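PDB 1WCW: uroporphyrinogen III synthase, which probably catalyses the formation of uroporphyrinogen III, the asymmetric macrocycle from which haems and related tetrapyrroles are made. Local coordinates for residues V53-A57 with L83-L89; A188-A192 with V224-L229. All coordinates share one frame; numbering follows the deposited sequence.

Contact 1 of 2, residues V53-A57 with L83-L89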
loop_
_atom_site.group_PDB
_atom_site.type_symbol
_atom_site.label_atom_id
_atom_site.label_comp_id
_atom_site.label_asym_id
_atom_site.label_seq_id
_atom_site.Cartn_x
_atom_site.Cartn_y
_atom_site.Cartn_z
ATOM N N VAL A 53 -16.824 2.876 -14.822
ATOM C CA VAL A 53 -16.808 4.341 -14.705
ATOM C C VAL A 53 -18.161 4.906 -15.110
ATOM O O VAL A 53 -18.690 5.829 -14.469
ATOM C CB VAL A 53 -15.668 4.968 -15.541
ATOM C CG1 VAL A 53 -15.640 6.482 -15.175
ATOM C CG2 VAL A 53 -14.284 4.372 -15.160
ATOM N N ARG A 54 -18.763 4.344 -16.162
ATOM C CA ARG A 54 -20.110 4.801 -16.579
ATOM C C ARG A 54 -21.155 4.577 -15.471
ATOM O O ARG A 54 -22.015 5.432 -15.214
ATOM C CB ARG A 54 -20.571 4.051 -17.836
ATOM C CG ARG A 54 -19.808 4.455 -19.080
ATOM C CD ARG A 54 -20.255 3.633 -20.313
ATOM N NE ARG A 54 -19.743 4.230 -21.541
ATOM C CZ ARG A 54 -20.032 5.467 -21.959
ATOM N NH1 ARG A 54 -19.503 5.918 -23.089
ATOM N NH2 ARG A 54 -20.855 6.252 -21.263
ATOM N N ALA A 55 -21.022 3.421 -14.809
ATOM C CA ALA A 55 -21.917 3.121 -13.707
ATOM C C ALA A 55 -21.745 4.149 -12.585
ATOM O O ALA A 55 -22.734 4.632 -11.980
ATOM C CB ALA A 55 -21.687 1.701 -13.187
ATOM N N LEU A 56 -20.480 4.456 -12.237
ATOM C CA LEU A 56 -20.258 5.475 -11.218
ATOM C C LEU A 56 -20.893 6.814 -11.642
ATOM O O LEU A 56 -21.466 7.566 -10.814
ATOM C CB LEU A 56 -18.745 5.663 -11.002
ATOM C CG LEU A 56 -18.303 6.780 -10.119
ATOM C CD1 LEU A 56 -18.841 6.542 -8.702
ATOM C CD2 LEU A 56 -16.756 6.819 -10.109
ATOM N N ALA A 57 -20.805 7.154 -12.944
ATOM C CA ALA A 57 -21.347 8.443 -13.409
ATOM C C ALA A 57 -22.896 8.538 -13.288
ATOM O O ALA A 57 -23.443 9.625 -13.381
ATOM C CB ALA A 57 -20.895 8.677 -14.903
ATOM N N LEU A 83 -17.079 11.839 -19.110
ATOM C CA LEU A 83 -18.098 11.656 -18.101
ATOM C C LEU A 83 -17.917 12.620 -16.959
ATOM O O LEU A 83 -16.819 13.018 -16.631
ATOM C CB LEU A 83 -18.019 10.234 -17.574
ATOM C CG LEU A 83 -18.331 9.095 -18.512
ATOM C CD1 LEU A 83 -17.968 7.785 -17.838
ATOM C CD2 LEU A 83 -19.810 9.119 -18.924
ATOM N N ASP A 84 -19.025 13.015 -16.357
ATOM C CA ASP A 84 -18.958 13.857 -15.211
ATOM C C ASP A 84 -18.985 12.983 -13.960
ATOM O O ASP A 84 -20.016 12.339 -13.640
ATOM C CB ASP A 84 -20.145 14.821 -15.193
ATOM C CG ASP A 84 -20.347 15.452 -13.846
ATOM O OD1 ASP A 84 -19.339 15.760 -13.169
ATOM O OD2 ASP A 84 -21.519 15.666 -13.469
ATOM N N LEU A 85 -17.823 12.935 -13.286
ATOM C CA LEU A 85 -17.728 12.163 -12.034
ATOM C C LEU A 85 -17.800 13.091 -10.841
ATOM O O LEU A 85 -18.168 12.652 -9.743
ATOM C CB LEU A 85 -16.416 11.382 -12.017
ATOM C CG LEU A 85 -16.257 10.329 -13.103
ATOM C CD1 LEU A 85 -14.969 9.560 -12.821
ATOM C CD2 LEU A 85 -17.404 9.357 -13.160
ATOM N N GLU A 86 -17.482 14.358 -11.012
ATOM C CA GLU A 86 -17.509 15.255 -9.850
ATOM C C GLU A 86 -18.898 15.421 -9.288
ATOM O O GLU A 86 -19.069 15.467 -8.058
ATOM C CB GLU A 86 -16.926 16.644 -10.205
ATOM C CG GLU A 86 -15.474 16.562 -10.658
ATOM C CD GLU A 86 -14.868 17.924 -11.003
ATOM O OE1 GLU A 86 -14.669 18.736 -10.083
ATOM O OE2 GLU A 86 -14.592 18.188 -12.190
ATOM N N GLY A 87 -19.907 15.490 -10.165
ATOM C CA GLY A 87 -21.271 15.628 -9.699
ATOM C C GLY A 87 -21.684 14.440 -8.826
ATOM O O GLY A 87 -22.136 14.586 -7.697
ATOM N N PRO A 88 -21.617 13.210 -9.353
ATOM C CA PRO A 88 -21.992 12.013 -8.585
ATOM C C PRO A 88 -21.158 11.894 -7.302
ATOM O O PRO A 88 -21.666 11.563 -6.224
ATOM C CB PRO A 88 -21.688 10.864 -9.535
ATOM C CG PRO A 88 -21.795 11.513 -10.890
ATOM C CD PRO A 88 -21.344 12.919 -10.773
ATOM N N LEU A 89 -19.870 12.134 -7.401
ATOM C CA LEU A 89 -19.023 12.055 -6.211
ATOM C C LEU A 89 -19.365 13.108 -5.160
ATOM O O LEU A 89 -19.299 12.836 -3.940
ATOM C CB LEU A 89 -17.539 12.121 -6.552
ATOM C CG LEU A 89 -17.055 10.837 -7.276
ATOM C CD1 LEU A 89 -15.674 11.101 -7.873
ATOM C CD2 LEU A 89 -17.034 9.687 -6.381
HETATM O O HOH W 1 -22.631 12.092 -14.357
#

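Contact 2 of 2, residues A188-A192 with V224-L229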
loop_
_atom_site.group_PDB
_atom_site.type_symbol
_atom_site.label_atom_id
_atom_site.label_comp_id
_atom_site.label_asym_id
_atom_site.label_seq_id
_atom_site.Cartn_x
_atom_site.Cartn_y
_atom_site.Cartn_z
ATOM N N ALA A 188 14.311 -3.134 4.106
ATOM C CA ALA A 188 13.351 -2.049 4.291
ATOM C C ALA A 188 12.105 -2.254 3.443
ATOM O O ALA A 188 12.197 -2.464 2.239
ATOM C CB ALA A 188 14.051 -0.752 3.926
ATOM N N PHE A 189 10.953 -2.109 4.114
ATOM C CA PHE A 189 9.624 -2.160 3.478
ATOM C C PHE A 189 9.011 -0.781 3.620
ATOM O O PHE A 189 9.009 -0.198 4.700
ATOM C CB PHE A 189 8.712 -3.163 4.197
ATOM C CG PHE A 189 9.228 -4.568 4.202
ATOM C CD1 PHE A 189 10.011 -5.046 5.196
ATOM C CD2 PHE A 189 8.785 -5.428 3.213
ATOM C CE1 PHE A 189 10.384 -6.418 5.230
ATOM C CE2 PHE A 189 9.152 -6.798 3.254
ATOM C CZ PHE A 189 9.924 -7.256 4.247
ATOM N N VAL A 190 8.473 -0.284 2.521
ATOM C CA VAL A 190 7.822 1.022 2.576
ATOM C C VAL A 190 6.327 0.991 2.411
ATOM O O VAL A 190 5.665 2.013 2.537
ATOM C CB VAL A 190 8.412 2.065 1.603
ATOM C CG1 VAL A 190 9.909 2.280 1.985
ATOM C CG2 VAL A 190 8.278 1.591 0.229
ATOM N N ALA A 191 5.765 -0.184 2.240
ATOM C CA ALA A 191 4.308 -0.293 2.157
ATOM C C ALA A 191 3.925 -1.681 2.627
ATOM O O ALA A 191 4.626 -2.664 2.350
ATOM C CB ALA A 191 3.852 -0.126 0.665
ATOM N N ALA A 192 2.767 -1.830 3.217
ATOM C CA ALA A 192 2.291 -3.103 3.663
ATOM C C ALA A 192 2.173 -4.090 2.555
ATOM O O ALA A 192 2.439 -5.280 2.768
ATOM C CB ALA A 192 0.913 -2.923 4.360
ATOM N N VAL A 224 1.329 1.007 9.455
ATOM C CA VAL A 224 0.561 -0.005 8.743
ATOM C C VAL A 224 1.498 -1.076 8.142
ATOM O O VAL A 224 1.233 -2.272 8.188
ATOM C CB VAL A 224 -0.317 0.627 7.610
ATOM C CG1 VAL A 224 -1.029 -0.466 6.875
ATOM C CG2 VAL A 224 -1.402 1.585 8.257
ATOM N N THR A 225 2.654 -0.644 7.635
ATOM C CA THR A 225 3.681 -1.592 7.145
ATOM C C THR A 225 4.202 -2.426 8.344
ATOM O O THR A 225 4.315 -3.678 8.194
ATOM C CB THR A 225 4.828 -0.800 6.577
ATOM O OG1 THR A 225 4.329 -0.012 5.495
ATOM C CG2 THR A 225 5.921 -1.785 5.950
ATOM N N ALA A 226 4.442 -1.850 9.518
ATOM C CA ALA A 226 4.894 -2.611 10.625
ATOM C C ALA A 226 3.848 -3.605 11.046
ATOM O O ALA A 226 4.194 -4.751 11.406
ATOM C CB ALA A 226 5.184 -1.651 11.794
ATOM N N ASP A 227 2.563 -3.246 11.033
ATOM C CA ASP A 227 1.527 -4.169 11.424
ATOM C C ASP A 227 1.410 -5.296 10.442
ATOM O O ASP A 227 1.106 -6.420 10.864
ATOM C CB ASP A 227 0.172 -3.432 11.653
ATOM C CG ASP A 227 0.146 -2.616 12.964
ATOM O OD1 ASP A 227 -0.700 -1.705 13.092
ATOM O OD2 ASP A 227 0.946 -2.894 13.880
ATOM N N ALA A 228 1.698 -5.115 9.164
ATOM C CA ALA A 228 1.679 -6.198 8.235
ATOM C C ALA A 228 2.774 -7.222 8.590
ATOM O O ALA A 228 2.527 -8.442 8.498
ATOM C CB ALA A 228 1.854 -5.689 6.815
ATOM N N LEU A 229 3.956 -6.755 8.933
ATOM C CA LEU A 229 4.989 -7.683 9.375
ATOM C C LEU A 229 4.554 -8.458 10.584
ATOM O O LEU A 229 4.748 -9.697 10.698
ATOM C CB LEU A 229 6.270 -6.882 9.660
ATOM C CG LEU A 229 7.039 -6.513 8.379
ATOM C CD1 LEU A 229 8.029 -5.414 8.672
ATOM C CD2 LEU A 229 7.813 -7.734 7.805
#

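Contact 1 of 2, residues V53-A57 with L83-L89
A single water joins A57 to D84, donating one hydrogen to each backbone carbonyl: 2.8 Å to A57 O and 2.7 Å to D84 O. It is the polar link in an otherwise apolar packing of helix 50-57 on the loop and start of helix 86-91, in the alpha/beta domain built on the mixed sheet. Helix 68-80 closes the same greasy patch, with L74 touching both V53 and L56.

The leucines of 83-89 run inward from the surface. L83 spreads its two methyls over helix 50-57. L83 CD1 rests on V53 CG1 at 3.8 Å and also meets the CA of R54, while L83 CD2 meets A57 CB a little more distantly. R54 NH2 comes to 3.8 Å from L83 CD2, its guanidinium meeting that methyl obliquely; the arginine chain, extended from CG to NE, crosses the leucine at about a right angle. L85 goes deeper. L85 CD2 is shared by three residues, with V53 CG1 at 3.9 Å and both L56 CD2 and A57 CB only slightly farther off. V53 can serve L83 and L85 together because chi1 of -172° puts CG1 anti to the backbone N, on the side of these leucines. Past L85, the ends of L56 and L89 meet more loosely, while L56 also reaches L160 on strand 155-167.

P88 reaches backbone oxygens through two ring carbons, CB 3.5 Å from L56 O and CG similarly close to A57 O. The start of helix 86-91 is held from within its own segment: D84 OD1 caps it, taking the N-H of G87 at 3.1 Å in a nearly straight bond (169°), met on the syn side and 31° out of the carboxylate plane.

Contact 2 of 2, residues A188-A192 with V224-L229
T225 fits into the concave side of the chain where strand 186-189 gives way to the loop before helix 192-201. The surroundings are the five-stranded parallel sheet of a flavodoxin-like domain, strand order 2-1-3-4-5, and helix 223-231 follows strand 217-221, the immediate neighbour of 186-189.

The forked end of T225 is the main bump. Its methyl is placed anti to the backbone N by a chi1 of -61°, and T225 CG2 sits 3.6 Å from F189 CB and also touches F189 O. The hydroxyl branch turns the other way, against the backbone at A191-A192: T225 OG1 comes within 3.3 Å of A191 C, and equally near A192 N, but at an angle too poor for a hydrogen bond. That oxygen is hydrogen-bonded instead to V221 O, four residues earlier at the end of strand 217-221; its contact with the loop is one of packing.

A192 supplies the answering bump. Its methyl drops into a shallow hollow on the helix between V224 and A228, with A192 CB 3.8 Å from A228 CB and 4.0 Å from V224 CG1, and with V224 O lining the floor. The A192 side chain is also about 4 Å from a bound glycerol, probably from the crystallisation liquor, though it may mark a pocket.

Further along the helix, the two methyls of L229 come up obliquely to the F189 ring, CD1 near CD1 and CD2 near CE1. V195 and L198 of helix 192-201 pack on F189 too, and V195 also touches L229. The nearest ring contact runs from L229 CD2 to F189 CE1, 3.9 Å.

Overall arrangement
The two contacts belong to different sheets of the chain: contact 1 flanks the mixed one and contact 2 the parallel one. They do not touch, their centres lying about 33 Å apart, and no helix or strand is shared. Contact 1 is peripheral, its centre about 25 Å from that of the chain, and mixes buried leucines with an exposed arginine and a bridging water. Contact 2, centred about 9 Å from the chain's centre, has no exposed residue among those that touch, and combines small alanine and threonine groups with one aromatic-leucine contact. Neither makes a direct hydrogen bond between its segments; 53-57 with 83-89 packs helix on loop and helix, whereas 188-192 with 224-229 packs a strand end and its loop on a helix.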